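Local coordinates for protein succinate-semialdehyde dehydrogenase (NAD(P)(+)) (Marinobacter aquaeolei, PDB 3RH9) that probably oxidises succinate semialdehyde with a nicotinamide cofactor, as a member of the aldehyde dehydrogenase family, at residues P7-W20 with P187-K199. Numbering follows the deposited sequence.
Sequences PLLENLTGYIGGRW and PLTMIAFFSVMDK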
loop_
_atom_site.group_PDB
_atom_site.type_symbol
_atom_site.label_atom_id
_atom_site.label_comp_id
_atom_site.label_asym_id
_atom_site.label_seq_id
_atom_site.Cartn_x
_atom_site.Cartn_y
_atom_site.Cartn_z
ATOM N N PRO A 7 11.533 -28.552 25.926
ATOM C CA PRO A 7 10.282 -29.181 25.506
ATOM C C PRO A 7 9.628 -28.431 24.336
ATOM O O PRO A 7 9.017 -29.068 23.471
ATOM C CB PRO A 7 9.413 -29.100 26.770
ATOM C CG PRO A 7 10.119 -28.095 27.663
ATOM C CD PRO A 7 11.557 -28.293 27.372
ATOM N N LEU A 8 9.763 -27.106 24.297
ATOM C CA LEU A 8 9.228 -26.327 23.188
ATOM C C LEU A 8 9.980 -26.576 21.878
ATOM O O LEU A 8 9.531 -26.140 20.811
ATOM C CB LEU A 8 9.259 -24.832 23.510
ATOM C CG LEU A 8 8.455 -24.364 24.717
ATOM C CD1 LEU A 8 8.460 -22.839 24.790
ATOM C CD2 LEU A 8 7.039 -24.894 24.671
ATOM N N LEU A 9 11.115 -27.270 21.958
ATOM C CA LEU A 9 11.942 -27.524 20.779
ATOM C C LEU A 9 12.127 -29.000 20.470
ATOM O O LEU A 9 13.134 -29.379 19.894
ATOM C CB LEU A 9 13.312 -26.867 20.935
ATOM C CG LEU A 9 13.281 -25.338 20.949
ATOM C CD1 LEU A 9 14.617 -24.732 21.348
ATOM C CD2 LEU A 9 12.862 -24.853 19.587
ATOM N N GLU A 10 11.154 -29.825 20.847
ATOM C CA GLU A 10 11.188 -31.266 20.547
ATOM C C GLU A 10 11.011 -31.549 19.065
ATOM O O GLU A 10 11.243 -32.660 18.594
ATOM C CB GLU A 10 10.092 -32.001 21.306
ATOM C CG GLU A 10 10.446 -32.384 22.731
ATOM C CD GLU A 10 9.234 -32.895 23.485
ATOM O OE1 GLU A 10 8.267 -32.116 23.657
ATOM O OE2 GLU A 10 9.247 -34.077 23.897
ATOM N N ASN A 11 10.575 -30.534 18.333
ATOM C CA ASN A 11 10.474 -30.642 16.893
ATOM C C ASN A 11 11.276 -29.546 16.245
ATOM O O ASN A 11 10.876 -28.385 16.240
ATOM C CB ASN A 11 9.025 -30.587 16.461
ATOM C CG ASN A 11 8.258 -31.800 16.912
ATOM O OD1 ASN A 11 8.411 -32.890 16.348
ATOM N ND2 ASN A 11 7.433 -31.630 17.943
ATOM N N LEU A 12 12.434 -29.927 15.726
ATOM C CA LEU A 12 13.354 -28.984 15.129
ATOM C C LEU A 12 13.244 -29.167 13.626
ATOM O O LEU A 12 14.079 -29.799 12.995
ATOM C CB LEU A 12 14.776 -29.255 15.628
ATOM C CG LEU A 12 15.601 -28.025 16.002
ATOM C CD1 LEU A 12 15.900 -27.200 14.756
ATOM C CD2 LEU A 12 14.902 -27.164 17.054
ATOM N N THR A 13 12.185 -28.624 13.057
ATOM C CA THR A 13 11.886 -28.834 11.653
ATOM C C THR A 13 10.768 -27.875 11.298
ATOM O O THR A 13 10.301 -27.113 12.148
ATOM C CB THR A 13 11.430 -30.286 11.399
ATOM O OG1 THR A 13 10.996 -30.434 10.046
ATOM C CG2 THR A 13 10.285 -30.663 12.322
ATOM N N GLY A 14 10.338 -27.910 10.045
ATOM C CA GLY A 14 9.278 -27.029 9.597
ATOM C C GLY A 14 7.912 -27.420 10.112
ATOM O O GLY A 14 7.756 -28.365 10.887
ATOM N N TYR A 15 6.906 -26.680 9.680
ATOM C CA TYR A 15 5.550 -26.948 10.108
ATOM C C TYR A 15 4.614 -26.673 8.964
ATOM O O TYR A 15 4.288 -25.522 8.681
ATOM C CB TYR A 15 5.174 -26.065 11.288
ATOM C CG TYR A 15 3.881 -26.461 11.965
ATOM C CD1 TYR A 15 2.655 -25.966 11.525
ATOM C CD2 TYR A 15 3.889 -27.327 13.044
ATOM C CE1 TYR A 15 1.478 -26.318 12.152
ATOM C CE2 TYR A 15 2.712 -27.692 13.680
ATOM C CZ TYR A 15 1.512 -27.183 13.233
ATOM O OH TYR A 15 0.361 -27.547 13.884
ATOM N N ILE A 16 4.182 -27.739 8.305
ATOM C CA ILE A 16 3.332 -27.611 7.141
ATOM C C ILE A 16 2.046 -28.381 7.346
ATOM O O ILE A 16 2.078 -29.590 7.621
ATOM C CB ILE A 16 4.038 -28.161 5.914
ATOM C CG1 ILE A 16 5.222 -27.272 5.561
ATOM C CG2 ILE A 16 3.077 -28.295 4.766
ATOM C CD1 ILE A 16 6.075 -27.824 4.424
ATOM N N GLY A 17 0.924 -27.675 7.214
ATOM C CA GLY A 17 -0.390 -28.293 7.198
ATOM C C GLY A 17 -0.725 -29.104 8.434
ATOM O O GLY A 17 -1.463 -30.085 8.364
ATOM N N GLY A 18 -0.176 -28.688 9.570
ATOM C CA GLY A 18 -0.494 -29.302 10.847
ATOM C C GLY A 18 0.628 -30.208 11.309
ATOM O O GLY A 18 0.692 -30.579 12.476
ATOM N N ARG A 19 1.512 -30.560 10.379
ATOM C CA ARG A 19 2.551 -31.533 10.641
ATOM C C ARG A 19 3.898 -30.868 10.803
ATOM O O ARG A 19 4.214 -29.899 10.106
ATOM C CB ARG A 19 2.661 -32.525 9.487
ATOM C CG ARG A 19 1.386 -33.224 9.133
ATOM C CD ARG A 19 1.634 -34.300 8.082
ATOM N NE ARG A 19 0.406 -35.042 7.862
ATOM C CZ ARG A 19 -0.633 -34.567 7.176
ATOM N NH1 ARG A 19 -0.569 -33.350 6.630
ATOM N NH2 ARG A 19 -1.737 -35.302 7.036
ATOM N N TRP A 20 4.697 -31.418 11.711
ATOM C CA TRP A 20 6.109 -31.098 11.764
ATOM C C TRP A 20 6.821 -31.937 10.716
ATOM O O TRP A 20 6.987 -33.137 10.895
ATOM C CB TRP A 20 6.670 -31.429 13.138
ATOM C CG TRP A 20 6.095 -30.622 14.250
ATOM C CD1 TRP A 20 5.089 -30.989 15.092
ATOM C CD2 TRP A 20 6.505 -29.312 14.662
ATOM N NE1 TRP A 20 4.841 -29.991 16.001
ATOM C CE2 TRP A 20 5.697 -28.949 15.762
ATOM C CE3 TRP A 20 7.478 -28.414 14.214
ATOM C CZ2 TRP A 20 5.832 -27.724 16.420
ATOM C CZ3 TRP A 20 7.606 -27.201 14.864
ATOM C CH2 TRP A 20 6.785 -26.866 15.956
ATOM N N PRO A 187 15.841 -18.806 14.450
ATOM C CA PRO A 187 14.729 -19.680 14.080
ATOM C C PRO A 187 14.090 -20.356 15.296
ATOM O O PRO A 187 12.944 -20.783 15.226
ATOM C CB PRO A 187 15.400 -20.748 13.222
ATOM C CG PRO A 187 16.877 -20.506 13.317
ATOM C CD PRO A 187 17.123 -19.517 14.379
ATOM N N LEU A 188 14.821 -20.453 16.398
ATOM C CA LEU A 188 14.379 -21.288 17.508
ATOM C C LEU A 188 13.220 -20.671 18.273
ATOM O O LEU A 188 12.393 -21.380 18.852
ATOM C CB LEU A 188 15.536 -21.606 18.463
ATOM C CG LEU A 188 16.848 -22.055 17.811
ATOM C CD1 LEU A 188 17.951 -22.066 18.849
ATOM C CD2 LEU A 188 16.703 -23.409 17.107
ATOM N N THR A 189 13.165 -19.348 18.295
ATOM C CA THR A 189 12.079 -18.696 18.988
ATOM C C THR A 189 10.850 -19.020 18.170
ATOM O O THR A 189 9.774 -19.254 18.710
ATOM C CB THR A 189 12.302 -17.181 19.113
ATOM O OG1 THR A 189 13.392 -16.953 20.004
ATOM C CG2 THR A 189 11.093 -16.499 19.693
HETATM N N MSE A 190 11.033 -19.061 16.854
HETATM C CA MSE A 190 9.930 -19.324 15.952
HETATM C C MSE A 190 9.436 -20.752 16.155
HETATM O O MSE A 190 8.228 -21.011 16.248
HETATM C CB MSE A 190 10.343 -19.097 14.495
HETATM C CG MSE A 190 9.148 -18.938 13.567
HETATM SE SE MSE A 190 8.044 -17.431 14.175
HETATM C CE MSE A 190 6.312 -18.070 13.646
ATOM N N ILE A 191 10.378 -21.680 16.226
ATOM C CA ILE A 191 10.009 -23.060 16.447
ATOM C C ILE A 191 9.223 -23.191 17.753
ATOM O O ILE A 191 8.186 -23.851 17.796
ATOM C CB ILE A 191 11.233 -23.989 16.397
ATOM C CG1 ILE A 191 11.808 -23.988 14.984
ATOM C CG2 ILE A 191 10.833 -25.398 16.771
ATOM C CD1 ILE A 191 13.049 -24.789 14.839
ATOM N N ALA A 192 9.700 -22.523 18.802
ATOM C CA ALA A 192 9.039 -22.554 20.106
ATOM C C ALA A 192 7.610 -22.033 20.026
ATOM O O ALA A 192 6.679 -22.640 20.563
ATOM C CB ALA A 192 9.835 -21.755 21.122
ATOM N N PHE A 193 7.448 -20.905 19.349
ATOM C CA PHE A 193 6.137 -20.338 19.065
ATOM C C PHE A 193 5.215 -21.353 18.354
ATOM O O PHE A 193 4.061 -21.544 18.755
ATOM C CB PHE A 193 6.296 -19.069 18.231
ATOM C CG PHE A 193 5.040 -18.286 18.087
ATOM C CD1 PHE A 193 4.146 -18.193 19.137
ATOM C CD2 PHE A 193 4.750 -17.632 16.902
ATOM C CE1 PHE A 193 2.972 -17.458 19.003
ATOM C CE2 PHE A 193 3.586 -16.892 16.760
ATOM C CZ PHE A 193 2.693 -16.800 17.806
ATOM N N PHE A 194 5.720 -22.007 17.310
ATOM C CA PHE A 194 4.909 -22.982 16.601
ATOM C C PHE A 194 4.595 -24.165 17.484
ATOM O O PHE A 194 3.494 -24.698 17.436
ATOM C CB PHE A 194 5.554 -23.419 15.289
ATOM C CG PHE A 194 5.100 -22.618 14.120
ATOM C CD1 PHE A 194 4.076 -23.069 13.318
ATOM C CD2 PHE A 194 5.655 -21.390 13.848
ATOM C CE1 PHE A 194 3.636 -22.329 12.239
ATOM C CE2 PHE A 194 5.215 -20.646 12.766
ATOM C CZ PHE A 194 4.200 -21.117 11.964
ATOM N N SER A 195 5.553 -24.571 18.307
ATOM C CA SER A 195 5.284 -25.628 19.269
ATOM C C SER A 195 4.122 -25.238 20.181
ATOM O O SER A 195 3.237 -26.058 20.440
ATOM C CB SER A 195 6.520 -25.954 20.102
ATOM O OG SER A 195 6.221 -26.980 21.029
ATOM N N VAL A 196 4.119 -23.990 20.659
ATOM C CA VAL A 196 3.021 -23.518 21.502
ATOM C C VAL A 196 1.681 -23.457 20.760
ATOM O O VAL A 196 0.658 -23.797 21.335
ATOM C CB VAL A 196 3.324 -22.160 22.206
ATOM C CG1 VAL A 196 2.054 -21.578 22.849
ATOM C CG2 VAL A 196 4.392 -22.334 23.262
HETATM N N MSE A 197 1.682 -23.041 19.494
HETATM C CA MSE A 197 0.439 -22.936 18.714
HETATM C C MSE A 197 -0.088 -24.293 18.265
HETATM O O MSE A 197 -1.275 -24.457 17.969
HETATM C CB MSE A 197 0.641 -22.075 17.468
HETATM C CG MSE A 197 0.765 -20.601 17.746
HETATM SE SE MSE A 197 0.817 -19.502 16.119
HETATM C CE MSE A 197 2.561 -20.107 15.418
ATOM N N ASP A 198 0.818 -25.253 18.195
ATOM C CA ASP A 198 0.524 -26.573 17.688
ATOM C C ASP A 198 -0.468 -27.263 18.611
ATOM O O ASP A 198 -1.103 -28.240 18.239
ATOM C CB ASP A 198 1.827 -27.356 17.633
ATOM C CG ASP A 198 1.621 -28.807 17.299
ATOM O OD1 ASP A 198 0.788 -29.089 16.410
ATOM O OD2 ASP A 198 2.302 -29.661 17.922
ATOM N N LYS A 199 -0.608 -26.732 19.821
ATOM C CA LYS A 199 -1.458 -27.343 20.830
ATOM C C LYS A 199 -2.676 -26.488 21.109
ATOM O O LYS A 199 -3.189 -26.476 22.225
ATOM C CB LYS A 199 -0.658 -27.585 22.113
ATOM C CG LYS A 199 0.505 -28.536 21.877
ATOM C CD LYS A 199 1.311 -28.835 23.136
ATOM C CE LYS A 199 2.606 -29.603 22.783
ATOM N NZ LYS A 199 2.433 -30.692 21.766
#
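Asp198 spreads its carboxylate between Tyr15 and Trp20, tying the N-terminal β-hairpin of this aldehyde dehydrogenase, strands 14-16 and 19-21 joined by a type I' turn, to the C-terminal part of helix 188-197. With its CG anti to the backbone N (chi1 172°), the aspartate sends OD1 to Tyr15 OH at 3.0 Å, a bond received on the anti side and tilted from the carboxylate plane. OD2 takes a weak but fairly straight bond from Trp20 NE1, 3.2 Å long, so each oxygen has its own aromatic donor. A trans chi1 (-169°) carries the Tyr15 ring toward the helix, where CD2 sits over the centre of one indole face, while Asn11 CB covers the opposite face near the rim. The phenol ring meets Phe194 obliquely, Tyr15 CG lying 3.7 Å from Phe194 CD1. Phe194 in turn packs against Leu209 of strand 207-209, an outer strand of the Rossmann-type cofactor-binding domain, to which the Tyr15 backbone is also hydrogen-bonded. A leucine at Tyr15 would probably leave OD1 without its hydroxyl donor and the indole with one face less fully covered. Nearer the helix N-terminus, Ile191 inserts its two branches among loop residues leading into the hairpin: CD1 touches both methyls of Leu12, and CG2 reaches Leu9 CD2 at 3.5 Å. Leu8 spans one helical turn, with CB against Ala192 CB and CD2 3.9 Å from Val196 CG2.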